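Local coordinates for glycoside hydrolase family 5 (Aspergillus oryzae, PDB 6LA0), which is a secreted, monomeric rutinosidase with a TIM-barrel catalytic fold, predicted also to release glucose from the non-reducing ends of 1,3-beta-glucans, at residues A[29-34]-A[132-137]; A[89-94]-A[331-336]; A[99-104]-A[161-166]; A[189-194]-A[199-204]. One frame throughout, in Å; residues are numbered along the deposited sequence.

Interaction 1 of 4, residues A[29-34]-A[132-137]; sequences VQESTI and DVHSLP
At the C-terminal mouth of the TIM barrel, V29 and E31, from the loop after strand 19-23, meet H134, which follows the end of strand 128-133. V29 and H134 cross at about a right angle. The CG1 methyl of V29 approaches CD2 of H134 obliquely at 4.0 Å, while its CG2 sits 4.1 Å from CB of H134. E31 OE2 stays 4.2 Å from H134 NE2 without a direct bond. A water lying in the plane of the imidazole joins them instead, 2.9 Å from H134 NE2 and donating a hydrogen bond to E31 OE2. At the other ring nitrogen, H134 ND1 donates to the syn lone pair of D132 OD2 at 2.7 Å. This bond is bent (137°), with OD2 lying 28° out of the ring plane, yet together with the water it limits how the imidazole can turn. Both ring nitrogens thus have a partner within a buried contact. P91 of strand 87-92 touches V29, D132 and H134, while V133, on the other side of its strand, packs against V167 of helix 158-176, and Q30 reaches F38 and W39 of helix 36-42.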
loop_
_atom_site.group_PDB
_atom_site.type_symbol
_atom_site.label_atom_id
_atom_site.label_comp_id
_atom_site.label_asym_id
_atom_site.label_seq_id
_atom_site.Cartn_x
_atom_site.Cartn_y
_atom_site.Cartn_z
ATOM N N VAL A 29 -6.514 -1.170 -7.581
ATOM C CA VAL A 29 -5.748 -0.045 -8.105
ATOM C C VAL A 29 -4.917 -0.585 -9.260
ATOM O O VAL A 29 -4.208 -1.582 -9.089
ATOM C CB VAL A 29 -4.821 0.553 -7.025
ATOM C CG1 VAL A 29 -3.924 1.641 -7.609
ATOM C CG2 VAL A 29 -5.621 1.089 -5.839
ATOM N N GLN A 30 -4.998 0.049 -10.427
ATOM C CA GLN A 30 -4.311 -0.459 -11.613
ATOM C C GLN A 30 -3.011 0.303 -11.844
ATOM O O GLN A 30 -2.985 1.534 -11.765
ATOM C CB GLN A 30 -5.199 -0.361 -12.868
ATOM C CG GLN A 30 -6.634 -0.855 -12.686
ATOM C CD GLN A 30 -6.701 -2.259 -12.135
ATOM O OE1 GLN A 30 -5.888 -3.118 -12.488
ATOM N NE2 GLN A 30 -7.654 -2.501 -11.254
ATOM N N GLU A 31 -1.934 -0.445 -12.142
ATOM C CA GLU A 31 -0.612 0.105 -12.406
ATOM C C GLU A 31 0.049 -0.685 -13.529
ATOM O O GLU A 31 -0.138 -1.904 -13.635
ATOM C CB GLU A 31 0.278 0.070 -11.161
ATOM C CG GLU A 31 -0.259 0.859 -9.987
ATOM C CD GLU A 31 0.628 0.737 -8.771
ATOM O OE1 GLU A 31 1.850 0.924 -8.929
ATOM O OE2 GLU A 31 0.097 0.438 -7.682
ATOM N N SER A 32 0.824 0.013 -14.360
ATOM C CA SER A 32 1.325 -0.579 -15.598
ATOM C C SER A 32 2.281 -1.748 -15.333
ATOM O O SER A 32 2.277 -2.742 -16.065
ATOM C CB SER A 32 2.012 0.505 -16.430
ATOM O OG SER A 32 3.229 0.914 -15.820
ATOM N N THR A 33 3.116 -1.637 -14.297
ATOM C CA THR A 33 4.201 -2.586 -14.075
ATOM C C THR A 33 3.739 -3.951 -13.564
ATOM O O THR A 33 4.485 -4.920 -13.687
ATOM C CB THR A 33 5.184 -1.984 -13.073
ATOM O OG1 THR A 33 4.462 -1.563 -11.903
ATOM C CG2 THR A 33 5.852 -0.762 -13.674
ATOM N N ILE A 34 2.551 -4.050 -12.961
ATOM C CA ILE A 34 2.231 -5.260 -12.205
ATOM C C ILE A 34 1.708 -6.367 -13.114
ATOM O O ILE A 34 1.967 -7.552 -12.866
ATOM C CB ILE A 34 1.239 -4.941 -11.070
ATOM C CG1 ILE A 34 1.837 -3.908 -10.094
ATOM C CG2 ILE A 34 0.864 -6.217 -10.330
ATOM C CD1 ILE A 34 0.897 -3.441 -9.002
ATOM N N ASP A 132 -6.463 0.522 2.452
ATOM C CA ASP A 132 -5.588 1.625 2.067
ATOM C C ASP A 132 -6.300 2.472 1.016
ATOM O O ASP A 132 -6.746 1.949 -0.005
ATOM C CB ASP A 132 -4.238 1.076 1.574
ATOM C CG ASP A 132 -3.510 2.014 0.619
ATOM O OD1 ASP A 132 -3.374 3.211 0.914
ATOM O OD2 ASP A 132 -3.045 1.547 -0.440
ATOM N N VAL A 133 -6.453 3.767 1.284
ATOM C CA VAL A 133 -6.987 4.696 0.293
ATOM C C VAL A 133 -5.781 5.295 -0.416
ATOM O O VAL A 133 -5.146 6.228 0.084
ATOM C CB VAL A 133 -7.883 5.775 0.907
ATOM C CG1 VAL A 133 -8.545 6.584 -0.216
ATOM C CG2 VAL A 133 -8.947 5.157 1.847
ATOM N N HIS A 134 -5.465 4.724 -1.583
ATOM C CA HIS A 134 -4.233 5.006 -2.299
ATOM C C HIS A 134 -4.258 6.397 -2.925
ATOM O O HIS A 134 -3.244 7.104 -2.912
ATOM C CB HIS A 134 -4.042 3.931 -3.384
ATOM C CG HIS A 134 -2.638 3.423 -3.545
ATOM N ND1 HIS A 134 -1.896 2.908 -2.499
ATOM C CD2 HIS A 134 -1.857 3.316 -4.647
ATOM C CE1 HIS A 134 -0.716 2.519 -2.952
ATOM N NE2 HIS A 134 -0.662 2.767 -4.249
ATOM N N SER A 135 -5.399 6.787 -3.501
ATOM C CA SER A 135 -5.600 8.059 -4.183
ATOM C C SER A 135 -6.629 8.919 -3.450
ATOM O O SER A 135 -7.481 8.414 -2.712
ATOM C CB SER A 135 -6.043 7.826 -5.648
ATOM O OG SER A 135 -6.923 6.724 -5.730
ATOM N N LEU A 136 -6.507 10.233 -3.612
ATOM C CA LEU A 136 -7.452 11.180 -3.041
ATOM C C LEU A 136 -7.839 12.199 -4.104
ATOM O O LEU A 136 -7.067 12.449 -5.044
ATOM C CB LEU A 136 -6.875 11.903 -1.801
ATOM C CG LEU A 136 -6.720 11.047 -0.537
ATOM C CD1 LEU A 136 -6.049 11.856 0.562
ATOM C CD2 LEU A 136 -8.048 10.483 -0.040
ATOM N N PRO A 137 -9.037 12.774 -3.997
ATOM C CA PRO A 137 -9.522 13.724 -5.015
ATOM C C PRO A 137 -8.546 14.861 -5.283
ATOM O O PRO A 137 -8.056 15.515 -4.364
ATOM C CB PRO A 137 -10.826 14.249 -4.405
ATOM C CG PRO A 137 -11.313 13.131 -3.521
ATOM C CD PRO A 137 -10.060 12.468 -2.977
HETATM O O HOH W 1 1.629 1.331 -5.377
#

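Interaction 2 of 4, residues A[89-94]-A[331-336]; sequences RIPTTY and CYWTAK
NH1 of R89 is gripped by two acceptors, a salt bridge to E298 OE2 and a hydrogen bond to N23 OD1, and W333 comes up beside it. CZ3 of W333 lies 4.2 Å from R89 NH1, which meets the indole at its edge, near the ring plane; the guanidinium and indole planes are turned 60° apart, so this is a side-on approach without stacking. The other nitrogens are held as well, NE by a salt bridge to E187 and NH2 by a hydrogen bond to N190. Held on NE, NH1 and NH2 alike, the guanidinium has little freedom to rotate. It gets there on a chain extended from CG to NE, with CG turned away from the backbone N (chi1 -176°). Both segments start on barrel strands, 87-92 and 329-332, which flank strand 19-23 in the parallel sheet. The peptide between W333 and T334 is cis, a feature familiar at the end of the eighth strand in clan GH-A glycosidases, and CB of T334 folds back over one face of the indole, 3.7 Å above its plane. The benzo end of the indole also meets P91: the proline CG touches W333 CZ3 at 4.0 Å and CH2 of W333 at 4.1 Å, obliquely, the two side chains sliding past each other in opposite directions. Deeper in the barrel, SG of C331 rests 4.0 Å from CB of R89, against the root of the arginine side chain, and also touches F295 of strand 294-303.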
loop_
_atom_site.group_PDB
_atom_site.type_symbol
_atom_site.label_atom_id
_atom_site.label_comp_id
_atom_site.label_asym_id
_atom_site.label_seq_id
_atom_site.Cartn_x
_atom_site.Cartn_y
_atom_site.Cartn_z
ATOM N N ARG A 89 -2.639 -5.977 3.099
ATOM C CA ARG A 89 -2.800 -4.565 2.766
ATOM C C ARG A 89 -3.450 -4.479 1.392
ATOM O O ARG A 89 -2.923 -5.026 0.418
ATOM C CB ARG A 89 -1.470 -3.817 2.767
ATOM C CG ARG A 89 -1.616 -2.307 2.526
ATOM C CD ARG A 89 -0.303 -1.585 2.861
ATOM N NE ARG A 89 -0.343 -0.130 2.664
ATOM C CZ ARG A 89 0.175 0.506 1.617
ATOM N NH1 ARG A 89 0.743 -0.179 0.643
ATOM N NH2 ARG A 89 0.127 1.835 1.538
ATOM N N ILE A 90 -4.578 -3.785 1.315
ATOM C CA ILE A 90 -5.418 -3.766 0.125
ATOM C C ILE A 90 -5.553 -2.322 -0.349
ATOM O O ILE A 90 -6.370 -1.559 0.171
ATOM C CB ILE A 90 -6.793 -4.395 0.405
ATOM C CG1 ILE A 90 -6.613 -5.694 1.203
ATOM C CG2 ILE A 90 -7.568 -4.614 -0.909
ATOM C CD1 ILE A 90 -7.874 -6.520 1.355
ATOM N N PRO A 91 -4.764 -1.910 -1.337
ATOM C CA PRO A 91 -4.944 -0.575 -1.922
ATOM C C PRO A 91 -6.254 -0.459 -2.701
ATOM O O PRO A 91 -6.627 -1.348 -3.471
ATOM C CB PRO A 91 -3.729 -0.437 -2.856
ATOM C CG PRO A 91 -2.709 -1.366 -2.277
ATOM C CD PRO A 91 -3.504 -2.539 -1.780
ATOM N N THR A 92 -6.951 0.662 -2.491
ATOM C CA THR A 92 -8.169 0.990 -3.221
ATOM C C THR A 92 -8.052 2.404 -3.773
ATOM O O THR A 92 -7.312 3.238 -3.241
ATOM C CB THR A 92 -9.431 0.903 -2.337
ATOM O OG1 THR A 92 -9.397 1.939 -1.349
ATOM C CG2 THR A 92 -9.529 -0.456 -1.632
ATOM N N THR A 93 -8.808 2.691 -4.832
ATOM C CA THR A 93 -8.877 4.075 -5.280
ATOM C C THR A 93 -10.006 4.791 -4.541
ATOM O O THR A 93 -10.900 4.170 -3.956
ATOM C CB THR A 93 -9.100 4.187 -6.790
ATOM O OG1 THR A 93 -10.444 3.793 -7.097
ATOM C CG2 THR A 93 -8.098 3.331 -7.575
ATOM N N TYR A 94 -9.951 6.120 -4.561
ATOM C CA TYR A 94 -11.016 6.870 -3.912
ATOM C C TYR A 94 -12.346 6.610 -4.601
ATOM O O TYR A 94 -13.402 6.719 -3.970
ATOM C CB TYR A 94 -10.690 8.364 -3.889
ATOM C CG TYR A 94 -10.620 9.064 -5.236
ATOM C CD1 TYR A 94 -11.763 9.234 -6.033
ATOM C CD2 TYR A 94 -9.427 9.602 -5.692
ATOM C CE1 TYR A 94 -11.689 9.879 -7.250
ATOM C CE2 TYR A 94 -9.351 10.263 -6.919
ATOM C CZ TYR A 94 -10.496 10.396 -7.692
ATOM O OH TYR A 94 -10.430 11.057 -8.902
ATOM N N CYS A 331 4.591 -5.898 4.902
ATOM C CA CYS A 331 3.784 -6.427 3.799
ATOM C C CYS A 331 4.592 -6.326 2.513
ATOM O O CYS A 331 4.972 -5.225 2.106
ATOM C CB CYS A 331 2.471 -5.651 3.626
ATOM S SG CYS A 331 1.171 -6.086 4.815
ATOM N N TYR A 332 4.794 -7.451 1.837
ATOM C CA TYR A 332 5.563 -7.421 0.598
ATOM C C TYR A 332 4.746 -6.806 -0.536
ATOM O O TYR A 332 3.525 -6.962 -0.603
ATOM C CB TYR A 332 6.011 -8.843 0.219
ATOM C CG TYR A 332 7.167 -8.892 -0.756
ATOM C CD1 TYR A 332 8.496 -8.862 -0.301
ATOM C CD2 TYR A 332 6.944 -8.977 -2.124
ATOM C CE1 TYR A 332 9.563 -8.903 -1.203
ATOM C CE2 TYR A 332 8.012 -9.025 -3.034
ATOM C CZ TYR A 332 9.311 -8.982 -2.565
ATOM O OH TYR A 332 10.349 -9.024 -3.485
ATOM N N TRP A 333 5.436 -6.098 -1.440
ATOM C CA TRP A 333 4.844 -5.646 -2.698
ATOM C C TRP A 333 5.383 -6.534 -3.820
ATOM O O TRP A 333 6.532 -6.371 -4.231
ATOM C CB TRP A 333 5.168 -4.177 -2.984
ATOM C CG TRP A 333 4.331 -3.650 -4.116
ATOM C CD1 TRP A 333 4.570 -3.797 -5.461
ATOM C CD2 TRP A 333 3.089 -2.943 -4.008
ATOM N NE1 TRP A 333 3.557 -3.209 -6.187
ATOM C CE2 TRP A 333 2.640 -2.676 -5.321
ATOM C CE3 TRP A 333 2.313 -2.499 -2.925
ATOM C CZ2 TRP A 333 1.459 -1.993 -5.580
ATOM C CZ3 TRP A 333 1.135 -1.814 -3.191
ATOM C CH2 TRP A 333 0.721 -1.573 -4.510
ATOM N N THR A 334 4.559 -7.447 -4.346
ATOM C CA THR A 334 3.126 -7.578 -4.087
ATOM C C THR A 334 2.773 -9.076 -4.219
ATOM O O THR A 334 3.647 -9.882 -4.531
ATOM C CB THR A 334 2.309 -6.730 -5.079
ATOM O OG1 THR A 334 0.906 -6.913 -4.855
ATOM C CG2 THR A 334 2.675 -7.117 -6.521
ATOM N N ALA A 335 1.517 -9.456 -3.965
ATOM C CA ALA A 335 1.174 -10.879 -3.900
ATOM C C ALA A 335 1.416 -11.586 -5.230
ATOM O O ALA A 335 2.009 -12.679 -5.271
ATOM C CB ALA A 335 -0.279 -11.055 -3.461
ATOM N N LYS A 336 0.928 -10.995 -6.331
ATOM C CA LYS A 336 1.076 -11.532 -7.683
ATOM C C LYS A 336 1.571 -10.439 -8.627
ATOM O O LYS A 336 1.068 -9.311 -8.608
ATOM C CB LYS A 336 -0.259 -12.097 -8.199
ATOM C CG LYS A 336 -0.829 -13.201 -7.322
ATOM C CD LYS A 336 -2.168 -13.690 -7.847
ATOM C CE LYS A 336 -1.992 -14.849 -8.816
ATOM N NZ LYS A 336 -3.314 -15.461 -9.236
#

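Interaction 3 of 4, residues A[99-104]-A[161-166]; sequences KLPGSQ and FDYSMQ
L100 lays its CD1 methyl over one face of the Y163 ring. The methyl is 3.4 Å from the ring centroid and only 16° off the ring normal, a CH-pi contact, and its closest ring atom is CD2 of Y163, 3.3 Å from L100 CD1, which makes the packing tight. CG of L100 points away from the backbone N (chi1 -175°), carrying the branched end towards the helix although the CB itself leaves at an angle. P101 meets the phenol end instead: its CD lies 3.5 Å from Y163 OH, approaching the ring obliquely, and its CG stands 3.7 Å from that same OH. Here the contact grows more exposed to solvent. A type II turn from L100 to S103, closed by S103 N donating to L100 O at 3.3 Å, has P101 and G102 at its two central positions. P137 packs on both L100 and Y163, and an N-linked sugar also touches L100. In barrel terms, the loop after strand 87-92 bends across to helix 158-176, which follows the next strand, 128-133, as happens around the rim of a (beta/alpha)8 barrel.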
loop_
_atom_site.group_PDB
_atom_site.type_symbol
_atom_site.label_atom_id
_atom_site.label_comp_id
_atom_site.label_asym_id
_atom_site.label_seq_id
_atom_site.Cartn_x
_atom_site.Cartn_y
_atom_site.Cartn_z
ATOM N N LYS A 99 -18.299 8.917 -5.758
ATOM C CA LYS A 99 -18.364 9.246 -7.179
ATOM C C LYS A 99 -18.050 10.731 -7.300
ATOM O O LYS A 99 -18.929 11.581 -7.116
ATOM C CB LYS A 99 -19.723 8.911 -7.785
ATOM C CG LYS A 99 -19.662 8.727 -9.304
ATOM C CD LYS A 99 -19.448 10.012 -10.126
ATOM C CE LYS A 99 -20.066 9.901 -11.534
ATOM N NZ LYS A 99 -19.663 11.042 -12.421
ATOM N N LEU A 100 -16.806 11.028 -7.631
ATOM C CA LEU A 100 -16.343 12.405 -7.721
ATOM C C LEU A 100 -16.675 12.984 -9.092
ATOM O O LEU A 100 -16.285 12.400 -10.112
ATOM C CB LEU A 100 -14.843 12.455 -7.469
ATOM C CG LEU A 100 -14.192 13.828 -7.403
ATOM C CD1 LEU A 100 -14.532 14.420 -6.073
ATOM C CD2 LEU A 100 -12.687 13.726 -7.574
ATOM N N PRO A 101 -17.401 14.098 -9.171
ATOM C CA PRO A 101 -17.597 14.739 -10.476
ATOM C C PRO A 101 -16.258 15.171 -11.054
ATOM O O PRO A 101 -15.379 15.676 -10.348
ATOM C CB PRO A 101 -18.500 15.938 -10.154
ATOM C CG PRO A 101 -19.107 15.623 -8.809
ATOM C CD PRO A 101 -18.062 14.838 -8.082
ATOM N N GLY A 102 -16.094 14.935 -12.352
ATOM C CA GLY A 102 -14.861 15.267 -13.033
ATOM C C GLY A 102 -13.831 14.157 -13.105
ATOM O O GLY A 102 -12.891 14.269 -13.897
ATOM N N SER A 103 -13.979 13.087 -12.319
ATOM C CA SER A 103 -12.970 12.031 -12.267
ATOM C C SER A 103 -13.127 11.075 -13.440
ATOM O O SER A 103 -14.248 10.758 -13.857
ATOM C CB SER A 103 -13.066 11.245 -10.956
ATOM O OG SER A 103 -12.052 10.237 -10.845
ATOM N N GLN A 104 -11.999 10.597 -13.963
ATOM C CA GLN A 104 -12.030 9.563 -14.988
ATOM C C GLN A 104 -11.690 8.185 -14.439
ATOM O O GLN A 104 -11.601 7.231 -15.216
ATOM C CB GLN A 104 -11.088 9.919 -16.141
ATOM C CG GLN A 104 -11.528 11.143 -16.944
ATOM C CD GLN A 104 -12.793 10.899 -17.763
ATOM O OE1 GLN A 104 -13.116 9.767 -18.116
ATOM N NE2 GLN A 104 -13.513 11.968 -18.060
ATOM N N PHE A 161 -10.591 18.495 -0.096
ATOM C CA PHE A 161 -10.571 18.099 1.312
ATOM C C PHE A 161 -11.932 17.574 1.766
ATOM O O PHE A 161 -12.020 16.527 2.422
ATOM C CB PHE A 161 -10.121 19.290 2.176
ATOM C CG PHE A 161 -9.762 18.922 3.588
ATOM C CD1 PHE A 161 -8.437 18.692 3.947
ATOM C CD2 PHE A 161 -10.739 18.836 4.569
ATOM C CE1 PHE A 161 -8.099 18.355 5.247
ATOM C CE2 PHE A 161 -10.408 18.509 5.874
ATOM C CZ PHE A 161 -9.085 18.260 6.214
ATOM N N ASP A 162 -13.010 18.290 1.430
ATOM C CA ASP A 162 -14.342 17.837 1.822
ATOM C C ASP A 162 -14.644 16.455 1.246
ATOM O O ASP A 162 -15.094 15.551 1.964
ATOM C CB ASP A 162 -15.397 18.856 1.377
ATOM C CG ASP A 162 -16.748 18.587 1.991
ATOM O OD1 ASP A 162 -16.771 17.913 3.046
ATOM O OD2 ASP A 162 -17.780 19.031 1.424
ATOM N N TYR A 163 -14.392 16.270 -0.052
ATOM C CA TYR A 163 -14.596 14.966 -0.673
ATOM C C TYR A 163 -13.735 13.885 -0.025
ATOM O O TYR A 163 -14.166 12.728 0.079
ATOM C CB TYR A 163 -14.279 15.040 -2.170
ATOM C CG TYR A 163 -15.389 15.594 -3.042
ATOM C CD1 TYR A 163 -16.640 14.985 -3.086
ATOM C CD2 TYR A 163 -15.183 16.723 -3.835
ATOM C CE1 TYR A 163 -17.658 15.488 -3.889
ATOM C CE2 TYR A 163 -16.202 17.224 -4.657
ATOM C CZ TYR A 163 -17.431 16.604 -4.673
ATOM O OH TYR A 163 -18.442 17.097 -5.488
ATOM N N SER A 164 -12.521 14.237 0.414
ATOM C CA SER A 164 -11.654 13.243 1.038
ATOM C C SER A 164 -12.257 12.747 2.347
ATOM O O SER A 164 -12.252 11.543 2.620
ATOM C CB SER A 164 -10.247 13.825 1.276
ATOM O OG SER A 164 -9.559 14.099 0.050
ATOM N N MET A 165 -12.810 13.656 3.168
ATOM C CA MET A 165 -13.431 13.213 4.416
ATOM C C MET A 165 -14.686 12.385 4.155
ATOM O O MET A 165 -14.985 11.462 4.921
ATOM C CB MET A 165 -13.756 14.408 5.320
ATOM C CG MET A 165 -12.543 15.189 5.796
ATOM S SD MET A 165 -11.289 14.168 6.596
ATOM C CE MET A 165 -12.197 13.462 7.974
ATOM N N GLN A 166 -15.424 12.680 3.087
ATOM C CA GLN A 166 -16.525 11.800 2.706
ATOM C C GLN A 166 -16.022 10.397 2.355
ATOM O O GLN A 166 -16.658 9.393 2.704
ATOM C CB GLN A 166 -17.304 12.427 1.551
ATOM C CG GLN A 166 -18.018 13.720 1.964
ATOM C CD GLN A 166 -18.859 14.315 0.853
ATOM O OE1 GLN A 166 -19.412 13.599 0.018
ATOM N NE2 GLN A 166 -18.951 15.632 0.830
#

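Interaction 4 of 4, residues A[189-194]-A[199-204]; sequences MNEPTD and SVFGTP
F201 turns the edge of its ring to E191 and T193, whose side chains each cross it at about a right angle. E191 OE1 lies near the ring plane, 3.5 Å from F201 CZ and 3.8 Å from CE2 of F201, with the carboxylate plane tilted 67° from the ring. T193 takes the neighbouring part of the rim: its OG1, in the ring plane, is 3.8 Å from F201 CE1, and its CG2 methyl is 3.9 Å from that same carbon. The E191 side chain is extended beyond CG, which lies opposite the carbonyl carbon (chi1 -62°), and this reach brings the carboxylate to the ring. Its second oxygen, OE2, is hydrogen-bonded to H262. N190, E191 and P192 form the Asn-Glu-Pro signature of family 5, at the end of the fourth barrel strand, where relatives carry the acid/base glutamate. F201 belongs to a type II turn from V200 to T203; T203 N donates to V200 O at 3.2 Å, and G202 has the positive phi (82°) of the turn's third position. F241 meets F201 edge-to-face. No hydrogen bond joins the two segments. Instead, the weakly positive C-H edge of the phenylalanine faces oxygens of E191 and T193, an electrostatically compatible arrangement that probably adds modest attraction to the van der Waals packing.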
loop_
_atom_site.group_PDB
_atom_site.type_symbol
_atom_site.label_atom_id
_atom_site.label_comp_id
_atom_site.label_asym_id
_atom_site.label_seq_id
_atom_site.Cartn_x
_atom_site.Cartn_y
_atom_site.Cartn_z
ATOM N N MET A 189 -4.404 7.631 3.373
ATOM C CA MET A 189 -3.680 8.166 2.220
ATOM C C MET A 189 -2.433 7.319 1.998
ATOM O O MET A 189 -2.100 6.455 2.806
ATOM C CB MET A 189 -3.310 9.641 2.421
ATOM C CG MET A 189 -2.155 9.854 3.393
ATOM S SD MET A 189 -2.122 11.472 4.187
ATOM C CE MET A 189 -2.069 12.592 2.794
ATOM N N ASN A 190 -1.734 7.603 0.901
ATOM C CA ASN A 190 -0.551 6.842 0.511
ATOM C C ASN A 190 0.397 7.747 -0.261
ATOM O O ASN A 190 -0.014 8.387 -1.234
ATOM C CB ASN A 190 -0.928 5.629 -0.349
ATOM C CG ASN A 190 0.283 4.865 -0.838
ATOM O OD1 ASN A 190 0.896 4.101 -0.089
ATOM N ND2 ASN A 190 0.654 5.086 -2.092
ATOM N N GLU A 191 1.655 7.798 0.194
ATOM C CA GLU A 191 2.768 8.513 -0.432
ATOM C C GLU A 191 2.436 9.917 -0.962
ATOM O O GLU A 191 2.650 10.201 -2.144
ATOM C CB GLU A 191 3.405 7.655 -1.521
ATOM C CG GLU A 191 3.996 6.361 -0.975
ATOM C CD GLU A 191 4.710 5.516 -2.033
ATOM O OE1 GLU A 191 4.660 5.896 -3.227
ATOM O OE2 GLU A 191 5.327 4.478 -1.667
ATOM N N PRO A 192 1.990 10.832 -0.095
ATOM C CA PRO A 192 1.796 12.220 -0.545
ATOM C C PRO A 192 3.134 12.920 -0.754
ATOM O O PRO A 192 3.976 12.958 0.147
ATOM C CB PRO A 192 1.001 12.857 0.603
ATOM C CG PRO A 192 1.443 12.076 1.818
ATOM C CD PRO A 192 1.573 10.652 1.309
ATOM N N THR A 193 3.326 13.481 -1.951
ATOM C CA THR A 193 4.504 14.292 -2.247
ATOM C C THR A 193 4.092 15.500 -3.080
ATOM O O THR A 193 3.153 15.426 -3.878
ATOM C CB THR A 193 5.589 13.507 -3.014
ATOM O OG1 THR A 193 5.078 13.086 -4.283
ATOM C CG2 THR A 193 6.047 12.289 -2.229
ATOM N N ASP A 194 4.817 16.618 -2.908
ATOM C CA ASP A 194 4.605 17.787 -3.756
ATOM C C ASP A 194 5.848 18.276 -4.499
ATOM O O ASP A 194 5.761 19.292 -5.195
ATOM C CB ASP A 194 3.998 18.950 -2.935
ATOM C CG ASP A 194 4.918 19.444 -1.817
ATOM O OD1 ASP A 194 6.002 18.865 -1.596
ATOM O OD2 ASP A 194 4.540 20.424 -1.154
ATOM N N SER A 199 13.889 12.559 -9.216
ATOM C CA SER A 199 15.056 11.917 -8.616
ATOM C C SER A 199 15.049 11.976 -7.092
ATOM O O SER A 199 15.820 11.243 -6.460
ATOM C CB SER A 199 16.351 12.543 -9.152
ATOM O OG SER A 199 16.400 13.942 -8.919
ATOM N N VAL A 200 14.206 12.820 -6.489
ATOM C CA VAL A 200 14.089 12.892 -5.037
ATOM C C VAL A 200 12.866 12.149 -4.513
ATOM O O VAL A 200 12.593 12.196 -3.302
ATOM C CB VAL A 200 14.075 14.356 -4.553
ATOM C CG1 VAL A 200 15.129 15.161 -5.291
ATOM C CG2 VAL A 200 12.689 14.981 -4.727
ATOM N N PHE A 201 12.123 11.466 -5.381
ATOM C CA PHE A 201 11.018 10.648 -4.906
ATOM C C PHE A 201 11.552 9.510 -4.047
ATOM O O PHE A 201 12.637 8.972 -4.289
ATOM C CB PHE A 201 10.202 10.092 -6.072
ATOM C CG PHE A 201 8.890 9.475 -5.656
ATOM C CD1 PHE A 201 7.769 10.265 -5.436
ATOM C CD2 PHE A 201 8.779 8.098 -5.487
ATOM C CE1 PHE A 201 6.560 9.693 -5.058
ATOM C CE2 PHE A 201 7.584 7.521 -5.108
ATOM C CZ PHE A 201 6.468 8.319 -4.895
ATOM N N GLY A 202 10.780 9.155 -3.024
ATOM C CA GLY A 202 11.207 8.181 -2.045
ATOM C C GLY A 202 12.107 8.719 -0.953
ATOM O O GLY A 202 12.564 7.936 -0.111
ATOM N N THR A 203 12.383 10.018 -0.934
ATOM C CA THR A 203 13.250 10.628 0.060
ATOM C C THR A 203 12.494 11.730 0.796
ATOM O O THR A 203 11.444 12.188 0.331
ATOM C CB THR A 203 14.533 11.198 -0.578
ATOM O OG1 THR A 203 14.221 12.346 -1.379
ATOM C CG2 THR A 203 15.238 10.140 -1.439
ATOM N N PRO A 204 12.980 12.150 1.970
ATOM C CA PRO A 204 12.272 13.199 2.728
ATOM C C PRO A 204 11.997 14.477 1.948
ATOM O O PRO A 204 10.913 15.061 2.101
ATOM C CB PRO A 204 13.213 13.457 3.911
ATOM C CG PRO A 204 13.881 12.144 4.132
ATOM C CD PRO A 204 14.058 11.530 2.767
#

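In the fold
From the N terminus, residues 29-34 open interaction 1, then 89-94 open interaction 2 and 99-104 open interaction 3. Interaction 1 closes first, at 132-137, and crosses both along the chain; in space, strands 87-92 and 128-133 are neighbours in the sheet, and the end of 132-137 packs on interaction 3. Interaction 3 closes on helix 158-176 at 161-166. Interaction 4 follows, a short closure of only a few residues within the loop between strand 184-187 and helix 209-229. Interaction 2 closes last, at 331-336, so its long loop encloses interactions 3 and 4. N190 links interactions 1, 2 and 4, while interactions 3 and 4 do not touch.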